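Local coordinates for protein dTDP-4-amino-4,6-dideoxyglucose formyltransferase (Mycobacterium tuberculosis CAS/NITR204, PDB 5VYQ) that probably transfers a formyl group from a folate cofactor to the sugar amine of dTDP-4-amino-4,6-dideoxyglucose, at residues 114-119 and 153-158. Sequence-based numbering, arbitrary orientation.
Sequences PQVFSI and DSSGSV. With 0FX (dTDP-4-amino-4,6-dideoxyglucose), chain D.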
ATOM      1  N   PRO A 114      -3.078   2.339  20.919  1.00  9.79           N
ATOM      2  CA  PRO A 114      -3.840   3.606  20.848  1.00  8.51           C
ATOM      3  C   PRO A 114      -3.837   4.367  19.515  1.00  8.70           C
ATOM      4  O   PRO A 114      -4.884   4.946  19.148  1.00 10.67           O
ATOM      5  CB  PRO A 114      -3.188   4.443  21.957  1.00 10.22           C
ATOM      6  CG  PRO A 114      -2.823   3.416  22.995  1.00 10.22           C
ATOM      7  CD  PRO A 114      -2.321   2.231  22.179  1.00  9.95           C
ATOM      8  N   GLN A 115      -2.688   4.476  18.854  1.00  8.37           N
ATOM      9  CA  GLN A 115      -2.587   5.306  17.634  1.00  9.12           C
ATOM     10  C   GLN A 115      -3.474   4.714  16.520  1.00  9.40           C
ATOM     11  O   GLN A 115      -3.924   5.462  15.665  1.00  8.42           O
ATOM     12  CB  GLN A 115      -1.149   5.443  17.111  1.00  9.47           C
ATOM     13  CG  GLN A 115      -0.481   4.218  16.445  1.00 10.22           C
ATOM     14  CD  GLN A 115      -0.063   3.146  17.408  1.00 10.76           C
ATOM     15  OE1 GLN A 115      -0.045   3.357  18.639  1.00 12.19           O
ATOM     16  NE2 GLN A 115       0.215   1.967  16.877  1.00 10.66           N
ATOM     17  N   VAL A 116      -3.693   3.401  16.509  1.00 10.09           N
ATOM     18  CA  VAL A 116      -4.588   2.795  15.519  1.00  9.62           C
ATOM     19  C   VAL A 116      -5.960   3.435  15.639  1.00  9.21           C
ATOM     20  O   VAL A 116      -6.539   3.932  14.680  1.00  9.52           O
ATOM     21  CB  VAL A 116      -4.680   1.263  15.649  1.00  9.49           C
ATOM     22  CG1 VAL A 116      -5.728   0.736  14.708  1.00 10.66           C
ATOM     23  CG2 VAL A 116      -3.318   0.609  15.449  1.00  9.26           C
ATOM     24  N   PHE A 117      -6.438   3.511  16.861  1.00  9.44           N
ATOM     25  CA  PHE A 117      -7.767   3.993  17.133  1.00  9.57           C
ATOM     26  C   PHE A 117      -7.808   5.515  16.979  1.00 11.22           C
ATOM     27  O   PHE A 117      -8.811   6.085  16.463  1.00 10.97           O
ATOM     28  CB  PHE A 117      -8.226   3.486  18.515  1.00 10.09           C
ATOM     29  CG  PHE A 117      -8.437   2.019  18.559  1.00 10.63           C
ATOM     30  CD1 PHE A 117      -9.654   1.486  18.152  1.00 12.54           C
ATOM     31  CD2 PHE A 117      -7.419   1.153  18.955  1.00 11.34           C
ATOM     32  CE1 PHE A 117      -9.903   0.139  18.193  1.00 12.77           C
ATOM     33  CE2 PHE A 117      -7.668  -0.206  18.974  1.00 13.02           C
ATOM     34  CZ  PHE A 117      -8.886  -0.712  18.576  1.00 12.09           C
ATOM     35  N   SER A 118      -6.732   6.207  17.348  1.00  9.69           N
ATOM     36  CA  SER A 118      -6.739   7.661  17.187  1.00  9.50           C
ATOM     37  C   SER A 118      -6.645   8.151  15.745  1.00 10.69           C
ATOM     38  O   SER A 118      -7.191   9.207  15.389  1.00 11.06           O
ATOM     39  CB  SER A 118      -5.611   8.297  17.994  1.00 10.32           C
ATOM     40  OG  SER A 118      -5.954   8.306  19.364  1.00 10.06           O
ATOM     41  N   ILE A 119      -5.961   7.396  14.904  1.00 10.04           N
ATOM     42  CA  ILE A 119      -5.965   7.745  13.484  1.00 11.77           C
ATOM     43  C   ILE A 119      -7.394   7.763  12.961  1.00 12.65           C
ATOM     44  O   ILE A 119      -7.740   8.586  12.119  1.00 15.26           O
ATOM     45  CB  ILE A 119      -5.083   6.764  12.677  1.00 10.34           C
ATOM     46  CG1 ILE A 119      -3.624   7.119  12.978  1.00  9.90           C
ATOM     47  CG2 ILE A 119      -5.311   6.849  11.170  1.00 10.07           C
ATOM     48  CD1 ILE A 119      -2.600   6.094  12.611  1.00 11.11           C
ATOM     49  N   ASP A 153       0.341   9.923   7.840  1.00  9.68           N
ATOM     50  CA  ASP A 153       0.835   8.974   8.853  1.00  8.91           C
ATOM     51  C   ASP A 153       0.048   7.648   8.786  1.00 10.14           C
ATOM     52  O   ASP A 153      -1.136   7.593   8.430  1.00 10.25           O
ATOM     53  CB  ASP A 153       0.699   9.521  10.256  1.00 10.43           C
ATOM     54  CG  ASP A 153       1.968  10.291  10.726  1.00 11.81           C
ATOM     55  OD1 ASP A 153       3.097   9.850  10.445  1.00 13.20           O
ATOM     56  OD2 ASP A 153       1.791  11.355  11.358  1.00 12.79           O
ATOM     57  N   SER A 154       0.749   6.576   9.133  1.00  8.90           N
ATOM     58  CA  SER A 154       0.163   5.274   9.410  1.00  9.02           C
ATOM     59  C   SER A 154       0.393   4.940  10.868  1.00  9.39           C
ATOM     60  O   SER A 154       1.123   5.671  11.569  1.00  9.44           O
ATOM     61  CB  SER A 154       0.875   4.263   8.503  1.00  8.71           C
ATOM     62  OG  SER A 154       2.262   4.335   8.716  1.00 11.27           O
ATOM     63  N   SER A 155      -0.194   3.841  11.308  1.00  8.86           N
ATOM     64  CA  SER A 155       0.153   3.333  12.638  1.00  9.25           C
ATOM     65  C   SER A 155       1.676   3.224  12.833  1.00  9.89           C
ATOM     66  O   SER A 155       2.256   3.655  13.846  1.00 10.44           O
ATOM     67  CB  SER A 155      -0.540   2.018  12.919  1.00  9.24           C
ATOM     68  OG  SER A 155       0.006   1.429  14.091  1.00  9.89           O
ATOM     69  N   GLY A 156       2.378   2.694  11.838  1.00  9.47           N
ATOM     70  CA  GLY A 156       3.812   2.450  11.980  1.00 10.06           C
ATOM     71  C   GLY A 156       4.600   3.747  12.109  1.00 10.01           C
ATOM     72  O   GLY A 156       5.498   3.863  12.921  1.00 11.32           O
ATOM     73  N   SER A 157       4.269   4.758  11.315  1.00  9.67           N
ATOM     74  CA  SER A 157       5.014   5.995  11.357  1.00 10.02           C
ATOM     75  C   SER A 157       4.737   6.762  12.657  1.00 11.18           C
ATOM     76  O   SER A 157       5.653   7.355  13.229  1.00 12.27           O
ATOM     77  CB  SER A 157       4.799   6.859  10.136  1.00 10.73           C
ATOM     78  OG  SER A 157       3.468   7.320   9.981  1.00 11.30           O
ATOM     79  N   VAL A 158       3.496   6.749  13.126  1.00  9.97           N
ATOM     80  CA  VAL A 158       3.170   7.406  14.404  1.00 10.79           C
ATOM     81  C   VAL A 158       3.883   6.689  15.558  1.00 10.60           C
ATOM     82  O   VAL A 158       4.486   7.311  16.437  1.00  9.90           O
ATOM     83  CB  VAL A 158       1.678   7.482  14.671  1.00 11.07           C
ATOM     84  CG1 VAL A 158       1.397   7.980  16.102  1.00 12.02           C
ATOM     85  CG2 VAL A 158       0.999   8.332  13.600  1.00 12.00           C
TER
HETATM   86  O4P 0FX D 302       3.452  -0.890  22.109  1.00 12.32           O
HETATM   87  P2  0FX D 302       3.102  -2.144  22.836  1.00 12.76           P
HETATM   88  O3P 0FX D 302       4.201  -2.768  23.667  1.00 13.31           O
HETATM   89  O1G 0FX D 302       1.763  -1.711  23.627  1.00 14.28           O
HETATM   90  C1G 0FX D 302       0.767  -2.642  24.009  1.00 15.87           C
HETATM   91  C2G 0FX D 302      -0.527  -1.842  24.216  1.00 14.21           C
HETATM   92  O2G 0FX D 302      -0.779  -1.159  22.980  1.00 11.88           O
HETATM   93  C3G 0FX D 302      -0.308  -0.791  25.316  1.00 17.50           C
HETATM   94  O3G 0FX D 302      -1.432   0.117  25.420  1.00 19.17           O
HETATM   95  C4G 0FX D 302       0.079  -1.502  26.607  1.00 20.68           C
HETATM   96  N4A 0FX D 302       0.340  -0.442  27.609  1.00 24.40           N
HETATM   97  C5G 0FX D 302       1.314  -2.365  26.343  1.00 19.90           C
HETATM   98  C6G 0FX D 302       1.496  -3.302  27.536  1.00 22.97           C
HETATM   99  O5G 0FX D 302       1.169  -3.268  25.233  1.00 17.48           O
HETATM  100  OPP 0FX D 302       2.502  -3.258  21.840  1.00 12.60           O
HETATM  101  P   0FX D 302       3.246  -4.178  20.741  1.00 11.65           P
HETATM  102  O1P 0FX D 302       2.565  -5.491  20.790  1.00 12.40           O
HETATM  103  O2P 0FX D 302       4.737  -4.033  20.907  1.00 13.60           O
HETATM  104  O5  0FX D 302       2.893  -3.486  19.338  1.00 12.72           O
HETATM  105  C5  0FX D 302       3.471  -2.262  18.949  1.00 11.13           C
HETATM  106  C4  0FX D 302       2.703  -1.709  17.764  1.00 11.26           C
HETATM  107  O4  0FX D 302       2.869  -2.609  16.671  1.00 11.50           O
HETATM  108  C3  0FX D 302       1.185  -1.607  17.906  1.00 11.53           C
HETATM  109  O3  0FX D 302       0.816  -0.369  18.525  1.00 13.43           O
HETATM  110  C2  0FX D 302       0.640  -1.675  16.493  1.00 11.50           C
HETATM  111  C1  0FX D 302       1.670  -2.603  15.888  1.00 11.02           C
HETATM  112  N11 0FX D 302       1.180  -3.985  15.810  1.00 12.29           N
HETATM  113  C61 0FX D 302       1.565  -4.982  16.634  1.00 14.26           C
HETATM  114  C51 0FX D 302       1.087  -6.268  16.474  1.00 13.48           C
HETATM  115  C5A 0FX D 302       1.510  -7.342  17.445  1.00 16.66           C
HETATM  116  C21 0FX D 302       0.404  -4.342  14.710  1.00 11.36           C
HETATM  117  O21 0FX D 302       0.064  -3.395  13.867  1.00 11.34           O
HETATM  118  N31 0FX D 302      -0.085  -5.570  14.529  1.00 12.40           N
HETATM  119  C41 0FX D 302       0.301  -6.549  15.379  1.00 15.34           C
HETATM  120  O41 0FX D 302      -0.185  -7.786  15.156  1.00 13.85           O
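Gln115 sits between Ser155 and the nucleotide-sugar, spending both hydrogens of its carboxamide NH2, where helix 114-121 meets the N-terminal end of helix 155-179 at the ligand pocket. One N-H runs from NE2 to Ser155 OG (2.8 Å), nearly straight at 173° and in the amide plane; the other goes from NE2 to O3 on the deoxyribose of dTDP-4-amino-4,6-dideoxyglucose (2.9 Å). With CG between the backbone N and the carbonyl carbon and a bend at chi2 (-74°), the chain folds so that CG lies against Ser155 while the amide reaches the deoxyribose. Ser155 OG stands anti to its own backbone N (169°), which turns it to Gln115; the same oxygen is hydrogen-bonded to His225 ND1, and the Val116 CG2 methyl packs beside it. Behind the amide, Gln115 CB rests on Val158 CG1 (3.7 Å). One turn on, Ile119 presses the end of its chain, CD1, onto the backbone at Ser155 N (3.5 Å), beside the capping box of Ser154 and Ser157. Two nearly straight bonds from one nitrogen probably set the amide's rotation; Ser155, a pocket residue itself held by His225, helps aim Gln115 at the deoxyribose hydroxyl.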